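Local coordinates for RNA-dependent RNA Polymerase (PDB 6TZ0), which catalyses RNA-templated RNA synthesis, making plus strands by fully conservative transcription and probably also the complementary minus strands of the double-stranded genome, at residues Y257-V269 with R282-F296. Residues are numbered along the deposited sequence; the frame is centred on the assembly and turned at random.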
ATOM      1  N   TYR A 257     -11.074 -25.737 -17.056  1.00 34.12           N
ATOM      2  CA  TYR A 257     -12.167 -26.270 -16.248  1.00 34.12           C
ATOM      3  C   TYR A 257     -13.520 -25.825 -16.763  1.00 34.12           C
ATOM      4  O   TYR A 257     -14.513 -26.520 -16.543  1.00 34.12           O
ATOM      5  CB  TYR A 257     -12.008 -25.865 -14.781  1.00 34.12           C
ATOM      6  CG  TYR A 257     -12.337 -24.425 -14.460  1.00 34.12           C
ATOM      7  CD1 TYR A 257     -11.409 -23.420 -14.671  1.00 34.12           C
ATOM      8  CD2 TYR A 257     -13.556 -24.081 -13.881  1.00 34.12           C
ATOM      9  CE1 TYR A 257     -11.698 -22.112 -14.362  1.00 34.12           C
ATOM     10  CE2 TYR A 257     -13.852 -22.775 -13.571  1.00 34.12           C
ATOM     11  CZ  TYR A 257     -12.918 -21.795 -13.814  1.00 34.12           C
ATOM     12  OH  TYR A 257     -13.205 -20.489 -13.502  1.00 34.12           O
ATOM     13  N   GLN A 258     -13.563 -24.703 -17.474  1.00 35.21           N
ATOM     14  CA  GLN A 258     -14.803 -24.240 -18.072  1.00 35.21           C
ATOM     15  C   GLN A 258     -15.237 -25.162 -19.205  1.00 35.21           C
ATOM     16  O   GLN A 258     -16.419 -25.503 -19.316  1.00 35.21           O
ATOM     17  CB  GLN A 258     -14.610 -22.807 -18.551  1.00 35.21           C
ATOM     18  CG  GLN A 258     -15.853 -22.081 -18.952  1.00 35.21           C
ATOM     19  CD  GLN A 258     -15.564 -20.639 -19.252  1.00 35.21           C
ATOM     20  OE1 GLN A 258     -14.412 -20.221 -19.258  1.00 35.21           O
ATOM     21  NE2 GLN A 258     -16.602 -19.860 -19.465  1.00 35.21           N
ATOM     22  N   GLU A 259     -14.284 -25.626 -20.016  1.00 37.54           N
ATOM     23  CA  GLU A 259     -14.595 -26.609 -21.049  1.00 37.54           C
ATOM     24  C   GLU A 259     -14.958 -27.963 -20.456  1.00 37.54           C
ATOM     25  O   GLU A 259     -15.847 -28.650 -20.977  1.00 37.54           O
ATOM     26  CB  GLU A 259     -13.413 -26.752 -22.000  1.00 37.54           C
ATOM     27  CG  GLU A 259     -13.661 -27.675 -23.165  1.00 37.54           C
ATOM     28  CD  GLU A 259     -12.468 -27.776 -24.076  1.00 37.54           C
ATOM     29  OE1 GLU A 259     -11.458 -27.098 -23.802  1.00 37.54           O
ATOM     30  OE2 GLU A 259     -12.533 -28.538 -25.060  1.00 37.54           O
ATOM     31  N   ALA A 260     -14.289 -28.352 -19.368  1.00 35.38           N
ATOM     32  CA  ALA A 260     -14.630 -29.606 -18.700  1.00 35.38           C
ATOM     33  C   ALA A 260     -16.048 -29.574 -18.139  1.00 35.38           C
ATOM     34  O   ALA A 260     -16.819 -30.526 -18.316  1.00 35.38           O
ATOM     35  CB  ALA A 260     -13.626 -29.897 -17.590  1.00 35.38           C
ATOM     36  N   LEU A 261     -16.417 -28.468 -17.497  1.00 33.33           N
ATOM     37  CA  LEU A 261     -17.744 -28.324 -16.927  1.00 33.33           C
ATOM     38  C   LEU A 261     -18.804 -28.154 -18.007  1.00 33.33           C
ATOM     39  O   LEU A 261     -19.962 -28.523 -17.791  1.00 33.33           O
ATOM     40  CB  LEU A 261     -17.747 -27.138 -15.967  1.00 33.33           C
ATOM     41  CG  LEU A 261     -18.883 -26.968 -14.967  1.00 33.33           C
ATOM     42  CD1 LEU A 261     -18.852 -28.081 -13.937  1.00 33.33           C
ATOM     43  CD2 LEU A 261     -18.726 -25.636 -14.303  1.00 33.33           C
ATOM     44  N   HIS A 262     -18.427 -27.605 -19.165  1.00 34.79           N
ATOM     45  CA  HIS A 262     -19.294 -27.638 -20.339  1.00 34.79           C
ATOM     46  C   HIS A 262     -19.582 -29.065 -20.782  1.00 34.79           C
ATOM     47  O   HIS A 262     -20.737 -29.430 -21.019  1.00 34.79           O
ATOM     48  CB  HIS A 262     -18.657 -26.854 -21.480  1.00 34.79           C
ATOM     49  CG  HIS A 262     -19.341 -27.042 -22.796  1.00 34.79           C
ATOM     50  ND1 HIS A 262     -20.563 -26.483 -23.089  1.00 34.79           N
ATOM     51  CD2 HIS A 262     -18.973 -27.734 -23.898  1.00 34.79           C
ATOM     52  CE1 HIS A 262     -20.920 -26.820 -24.314  1.00 34.79           C
ATOM     53  NE2 HIS A 262     -19.971 -27.578 -24.828  1.00 34.79           N
ATOM     54  N   ASN A 263     -18.540 -29.890 -20.902  1.00 35.05           N
ATOM     55  CA  ASN A 263     -18.747 -31.265 -21.351  1.00 35.05           C
ATOM     56  C   ASN A 263     -19.390 -32.161 -20.301  1.00 35.05           C
ATOM     57  O   ASN A 263     -19.803 -33.270 -20.650  1.00 35.05           O
ATOM     58  CB  ASN A 263     -17.434 -31.890 -21.818  1.00 35.05           C
ATOM     59  CG  ASN A 263     -17.017 -31.409 -23.188  1.00 35.05           C
ATOM     60  OD1 ASN A 263     -17.844 -31.267 -24.084  1.00 35.05           O
ATOM     61  ND2 ASN A 263     -15.731 -31.168 -23.363  1.00 35.05           N
ATOM     62  N   VAL A 264     -19.467 -31.731 -19.036  1.00 34.68           N
ATOM     63  CA  VAL A 264     -20.245 -32.479 -18.044  1.00 34.68           C
ATOM     64  C   VAL A 264     -21.723 -32.517 -18.423  1.00 34.68           C
ATOM     65  O   VAL A 264     -22.355 -33.579 -18.408  1.00 34.68           O
ATOM     66  CB  VAL A 264     -20.029 -31.896 -16.635  1.00 34.68           C
ATOM     67  CG1 VAL A 264     -21.043 -32.446 -15.653  1.00 34.68           C
ATOM     68  CG2 VAL A 264     -18.660 -32.259 -16.153  1.00 34.68           C
ATOM     69  N   GLY A 265     -22.292 -31.371 -18.786  1.00 35.85           N
ATOM     70  CA  GLY A 265     -23.650 -31.311 -19.286  1.00 35.85           C
ATOM     71  C   GLY A 265     -24.721 -31.027 -18.261  1.00 35.85           C
ATOM     72  O   GLY A 265     -25.484 -30.075 -18.445  1.00 35.85           O
ATOM     73  N   ARG A 266     -24.807 -31.803 -17.189  1.00 38.40           N
ATOM     74  CA  ARG A 266     -25.836 -31.607 -16.180  1.00 38.40           C
ATOM     75  C   ARG A 266     -25.179 -31.572 -14.815  1.00 38.40           C
ATOM     76  O   ARG A 266     -24.235 -32.320 -14.557  1.00 38.40           O
ATOM     77  CB  ARG A 266     -26.888 -32.722 -16.206  1.00 38.40           C
ATOM     78  CG  ARG A 266     -27.732 -32.781 -17.457  1.00 38.40           C
ATOM     79  CD  ARG A 266     -28.703 -31.620 -17.506  1.00 38.40           C
ATOM     80  NE  ARG A 266     -29.617 -31.715 -18.641  1.00 38.40           N
ATOM     81  CZ  ARG A 266     -29.384 -31.186 -19.837  1.00 38.40           C
ATOM     82  NH1 ARG A 266     -28.262 -30.520 -20.067  1.00 38.40           N
ATOM     83  NH2 ARG A 266     -30.275 -31.324 -20.808  1.00 38.40           N
ATOM     84  N   ALA A 267     -25.683 -30.711 -13.942  1.00 33.61           N
ATOM     85  CA  ALA A 267     -25.226 -30.699 -12.564  1.00 33.61           C
ATOM     86  C   ALA A 267     -26.414 -30.429 -11.662  1.00 33.61           C
ATOM     87  O   ALA A 267     -27.246 -29.571 -11.963  1.00 33.61           O
ATOM     88  CB  ALA A 267     -24.137 -29.651 -12.332  1.00 33.61           C
ATOM     89  N   THR A 268     -26.491 -31.173 -10.571  1.00 32.36           N
ATOM     90  CA  THR A 268     -27.474 -30.929  -9.526  1.00 32.36           C
ATOM     91  C   THR A 268     -26.795 -30.141  -8.402  1.00 32.36           C
ATOM     92  O   THR A 268     -25.968 -30.672  -7.658  1.00 32.36           O
ATOM     93  CB  THR A 268     -28.122 -32.241  -9.075  1.00 32.36           C
ATOM     94  OG1 THR A 268     -28.908 -32.036  -7.895  1.00 32.36           O
ATOM     95  CG2 THR A 268     -27.120 -33.383  -8.912  1.00 32.36           C
ATOM     96  N   VAL A 269     -27.128 -28.861  -8.317  1.00 29.77           N
ATOM     97  CA  VAL A 269     -26.376 -27.879  -7.540  1.00 29.77           C
ATOM     98  C   VAL A 269     -27.308 -27.355  -6.453  1.00 29.77           C
ATOM     99  O   VAL A 269     -28.535 -27.457  -6.587  1.00 29.77           O
ATOM    100  CB  VAL A 269     -25.840 -26.739  -8.435  1.00 29.77           C
ATOM    101  CG1 VAL A 269     -25.008 -27.308  -9.540  1.00 29.77           C
ATOM    102  CG2 VAL A 269     -26.979 -25.923  -9.012  1.00 29.77           C
ATOM    103  N   ARG A 282     -31.509 -27.675  -7.453  1.00 31.49           N
ATOM    104  CA  ARG A 282     -32.091 -27.820  -8.775  1.00 31.49           C
ATOM    105  C   ARG A 282     -31.144 -28.640  -9.626  1.00 31.49           C
ATOM    106  O   ARG A 282     -30.012 -28.910  -9.235  1.00 31.49           O
ATOM    107  CB  ARG A 282     -32.370 -26.450  -9.415  1.00 31.49           C
ATOM    108  CG  ARG A 282     -31.143 -25.595  -9.672  1.00 31.49           C
ATOM    109  CD  ARG A 282     -31.541 -24.174 -10.048  1.00 31.49           C
ATOM    110  NE  ARG A 282     -30.395 -23.267 -10.082  1.00 31.49           N
ATOM    111  CZ  ARG A 282     -29.758 -22.896 -11.185  1.00 31.49           C
ATOM    112  NH1 ARG A 282     -30.184 -23.313 -12.365  1.00 31.49           N
ATOM    113  NH2 ARG A 282     -28.721 -22.075 -11.113  1.00 31.49           N
ATOM    114  N   THR A 283     -31.623 -29.056 -10.786  1.00 32.78           N
ATOM    115  CA  THR A 283     -30.811 -29.771 -11.759  1.00 32.78           C
ATOM    116  C   THR A 283     -30.757 -28.919 -13.016  1.00 32.78           C
ATOM    117  O   THR A 283     -31.753 -28.799 -13.733  1.00 32.78           O
ATOM    118  CB  THR A 283     -31.382 -31.155 -12.054  1.00 32.78           C
ATOM    119  OG1 THR A 283     -31.445 -31.914 -10.843  1.00 32.78           O
ATOM    120  CG2 THR A 283     -30.501 -31.888 -13.051  1.00 32.78           C
ATOM    121  N   LYS A 284     -29.599 -28.334 -13.281  1.00 33.43           N
ATOM    122  CA  LYS A 284     -29.446 -27.368 -14.353  1.00 33.43           C
ATOM    123  C   LYS A 284     -28.507 -27.911 -15.418  1.00 33.43           C
ATOM    124  O   LYS A 284     -27.838 -28.928 -15.231  1.00 33.43           O
ATOM    125  CB  LYS A 284     -28.915 -26.041 -13.809  1.00 33.43           C
ATOM    126  CG  LYS A 284     -27.491 -26.109 -13.310  1.00 33.43           C
ATOM    127  CD  LYS A 284     -27.067 -24.810 -12.663  1.00 33.43           C
ATOM    128  CE  LYS A 284     -26.980 -23.678 -13.662  1.00 33.43           C
ATOM    129  NZ  LYS A 284     -25.907 -23.866 -14.659  1.00 33.43           N
ATOM    130  N   THR A 285     -28.459 -27.218 -16.547  1.00 35.70           N
ATOM    131  CA  THR A 285     -27.489 -27.512 -17.590  1.00 35.70           C
ATOM    132  C   THR A 285     -26.235 -26.686 -17.353  1.00 35.70           C
ATOM    133  O   THR A 285     -26.303 -25.584 -16.801  1.00 35.70           O
ATOM    134  CB  THR A 285     -28.060 -27.250 -18.987  1.00 35.70           C
ATOM    135  OG1 THR A 285     -27.072 -27.576 -19.973  1.00 35.70           O
ATOM    136  CG2 THR A 285     -28.498 -25.811 -19.164  1.00 35.70           C
ATOM    137  N   THR A 286     -25.084 -27.243 -17.720  1.00 36.07           N
ATOM    138  CA  THR A 286     -23.811 -26.556 -17.569  1.00 36.07           C
ATOM    139  C   THR A 286     -23.136 -26.314 -18.907  1.00 36.07           C
ATOM    140  O   THR A 286     -21.940 -26.022 -18.950  1.00 36.07           O
ATOM    141  CB  THR A 286     -22.878 -27.331 -16.639  1.00 36.07           C
ATOM    142  OG1 THR A 286     -22.658 -28.649 -17.152  1.00 36.07           O
ATOM    143  CG2 THR A 286     -23.457 -27.416 -15.248  1.00 36.07           C
ATOM    144  N   SER A 287     -23.881 -26.447 -19.997  1.00 36.34           N
ATOM    145  CA  SER A 287     -23.368 -26.081 -21.304  1.00 36.34           C
ATOM    146  C   SER A 287     -23.216 -24.569 -21.396  1.00 36.34           C
ATOM    147  O   SER A 287     -23.906 -23.821 -20.703  1.00 36.34           O
ATOM    148  CB  SER A 287     -24.299 -26.593 -22.396  1.00 36.34           C
ATOM    149  OG  SER A 287     -25.566 -25.975 -22.302  1.00 36.34           O
ATOM    150  N   GLU A 288     -22.316 -24.121 -22.253  1.00 36.92           N
ATOM    151  CA  GLU A 288     -21.935 -22.724 -22.356  1.00 36.92           C
ATOM    152  C   GLU A 288     -22.483 -22.108 -23.636  1.00 36.92           C
ATOM    153  O   GLU A 288     -22.792 -22.822 -24.593  1.00 36.92           O
ATOM    154  CB  GLU A 288     -20.406 -22.602 -22.323  1.00 36.92           C
ATOM    155  CG  GLU A 288     -19.770 -23.082 -21.031  1.00 36.92           C
ATOM    156  CD  GLU A 288     -20.128 -22.234 -19.832  1.00 36.92           C
ATOM    157  OE1 GLU A 288     -20.319 -21.012 -19.993  1.00 36.92           O
ATOM    158  OE2 GLU A 288     -20.220 -22.790 -18.720  1.00 36.92           O
ATOM    159  N   PRO A 289     -22.642 -20.783 -23.684  1.00 37.95           N
ATOM    160  CA  PRO A 289     -23.069 -20.133 -24.929  1.00 37.95           C
ATOM    161  C   PRO A 289     -21.984 -20.189 -25.994  1.00 37.95           C
ATOM    162  O   PRO A 289     -20.837 -20.557 -25.740  1.00 37.95           O
ATOM    163  CB  PRO A 289     -23.348 -18.694 -24.498  1.00 37.95           C
ATOM    164  CG  PRO A 289     -23.608 -18.777 -23.052  1.00 37.95           C
ATOM    165  CD  PRO A 289     -22.716 -19.851 -22.544  1.00 37.95           C
ATOM    166  N   HIS A 290     -22.362 -19.793 -27.209  1.00 38.53           N
ATOM    167  CA  HIS A 290     -21.513 -20.046 -28.369  1.00 38.53           C
ATOM    168  C   HIS A 290     -20.301 -19.130 -28.420  1.00 38.53           C
ATOM    169  O   HIS A 290     -19.286 -19.491 -29.022  1.00 38.53           O
ATOM    170  CB  HIS A 290     -22.327 -19.908 -29.655  1.00 38.53           C
ATOM    171  CG  HIS A 290     -22.826 -18.522 -29.910  1.00 38.53           C
ATOM    172  ND1 HIS A 290     -22.090 -17.584 -30.599  1.00 38.53           N
ATOM    173  CD2 HIS A 290     -23.981 -17.912 -29.561  1.00 38.53           C
ATOM    174  CE1 HIS A 290     -22.773 -16.455 -30.665  1.00 38.53           C
ATOM    175  NE2 HIS A 290     -23.924 -16.628 -30.043  1.00 38.53           N
ATOM    176  N   PHE A 291     -20.380 -17.951 -27.809  1.00 37.16           N
ATOM    177  CA  PHE A 291     -19.225 -17.068 -27.738  1.00 37.16           C
ATOM    178  C   PHE A 291     -18.215 -17.512 -26.690  1.00 37.16           C
ATOM    179  O   PHE A 291     -17.081 -17.025 -26.690  1.00 37.16           O
ATOM    180  CB  PHE A 291     -19.678 -15.624 -27.489  1.00 37.16           C
ATOM    181  CG  PHE A 291     -20.637 -15.461 -26.339  1.00 37.16           C
ATOM    182  CD1 PHE A 291     -20.179 -15.292 -25.042  1.00 37.16           C
ATOM    183  CD2 PHE A 291     -22.004 -15.460 -26.562  1.00 37.16           C
ATOM    184  CE1 PHE A 291     -21.068 -15.142 -23.993  1.00 37.16           C
ATOM    185  CE2 PHE A 291     -22.890 -15.301 -25.521  1.00 37.16           C
ATOM    186  CZ  PHE A 291     -22.423 -15.144 -24.235  1.00 37.16           C
ATOM    187  N   VAL A 292     -18.604 -18.422 -25.801  1.00 37.87           N
ATOM    188  CA  VAL A 292     -17.661 -19.038 -24.880  1.00 37.87           C
ATOM    189  C   VAL A 292     -16.997 -20.245 -25.529  1.00 37.87           C
ATOM    190  O   VAL A 292     -15.789 -20.459 -25.385  1.00 37.87           O
ATOM    191  CB  VAL A 292     -18.392 -19.408 -23.579  1.00 37.87           C
ATOM    192  CG1 VAL A 292     -17.502 -20.186 -22.652  1.00 37.87           C
ATOM    193  CG2 VAL A 292     -18.885 -18.157 -22.899  1.00 37.87           C
ATOM    194  N   SER A 293     -17.761 -21.023 -26.295  1.00 39.96           N
ATOM    195  CA  SER A 293     -17.232 -22.198 -26.976  1.00 39.96           C
ATOM    196  C   SER A 293     -16.310 -21.860 -28.141  1.00 39.96           C
ATOM    197  O   SER A 293     -15.661 -22.765 -28.670  1.00 39.96           O
ATOM    198  CB  SER A 293     -18.383 -23.072 -27.471  1.00 39.96           C
ATOM    199  OG  SER A 293     -19.111 -23.609 -26.385  1.00 39.96           O
ATOM    200  N   SER A 294     -16.245 -20.598 -28.561  1.00 41.08           N
ATOM    201  CA  SER A 294     -15.284 -20.204 -29.581  1.00 41.08           C
ATOM    202  C   SER A 294     -13.889 -20.012 -29.003  1.00 41.08           C
ATOM    203  O   SER A 294     -12.898 -20.142 -29.730  1.00 41.08           O
ATOM    204  CB  SER A 294     -15.752 -18.928 -30.271  1.00 41.08           C
ATOM    205  OG  SER A 294     -15.784 -17.849 -29.358  1.00 41.08           O
ATOM    206  N   THR A 295     -13.790 -19.713 -27.706  1.00 40.37           N
ATOM    207  CA  THR A 295     -12.494 -19.568 -27.056  1.00 40.37           C
ATOM    208  C   THR A 295     -11.814 -20.908 -26.820  1.00 40.37           C
ATOM    209  O   THR A 295     -10.588 -20.953 -26.621  1.00 40.37           O
ATOM    210  CB  THR A 295     -12.665 -18.836 -25.729  1.00 40.37           C
ATOM    211  OG1 THR A 295     -13.486 -19.621 -24.857  1.00 40.37           O
ATOM    212  CG2 THR A 295     -13.347 -17.511 -25.952  1.00 40.37           C
ATOM    213  N   PHE A 296     -12.587 -21.997 -26.857  1.00 39.45           N
ATOM    214  CA  PHE A 296     -12.052 -23.319 -26.560  1.00 39.45           C
ATOM    215  C   PHE A 296     -11.057 -23.769 -27.620  1.00 39.45           C
ATOM    216  O   PHE A 296     -10.116 -24.489 -27.298  1.00 39.45           O
ATOM    217  CB  PHE A 296     -13.181 -24.346 -26.434  1.00 39.45           C
ATOM    218  CG  PHE A 296     -14.069 -24.159 -25.226  1.00 39.45           C
ATOM    219  CD1 PHE A 296     -13.708 -23.317 -24.185  1.00 39.45           C
ATOM    220  CD2 PHE A 296     -15.265 -24.849 -25.130  1.00 39.45           C
ATOM    221  CE1 PHE A 296     -14.529 -23.151 -23.090  1.00 39.45           C
ATOM    222  CE2 PHE A 296     -16.085 -24.691 -24.032  1.00 39.45           C
ATOM    223  CZ  PHE A 296     -15.718 -23.835 -23.016  1.00 39.45           C
TER
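E259 lies over one face of the F296 ring, in helix 295-306, with its CB 3.8 Å from the ring centroid and almost on the normal. With CG of E259 anti to the backbone N (chi1 -176°) and the chain extended beyond it, the carboxylate stacks 8° from parallel to the ring before meeting R300 in a salt bridge. Glutamate suits the place because its methylenes cover an aromatic face while its charge is answered beyond. H262 reaches the loop that follows strand 278-285: its ND1 accepts the backbone N-H of E288 at 3.1 Å, a job for an unprotonated ring nitrogen, and its CD2 lies at the edge of the obliquely inclined F296 ring. The buried T286 turns its hydroxyl to the carbonyl of L261, OG1 to O 2.8 Å and nearly along the C=O axis, while its methyl CG2 packs on CB of A267 at 3.7 Å. G265, the first residue to leave the helical conformation after helix 257-264, has positive phi, and there a CB would jam against the carbonyl O of V264, which calls for glycine. The chain then enters a two-stranded antiparallel beta hairpin of the polymerase's N-terminal region, strands 266-272 and 278-285. A267 with K284 and V269 with R282 form hydrogen-bonded pairs; V269 CG2 touches K284 CD at 3.8 Å. Buried A267 and V269 thus continue the tight packing of E259, F296 and T286, whereas the other face, carrying R266, T268, T283 and T285, is looser and more solvent-exposed. There CB of T268 comes within 3.8 Å of OG1 of T283, as suits beta-branched polar residues on a strand surface. R266, bent at chi2 (-71°), folds NH1 back to its neighbour G265 O, which T286 N grips from the opposite face of the carbonyl plane at 3.0 Å.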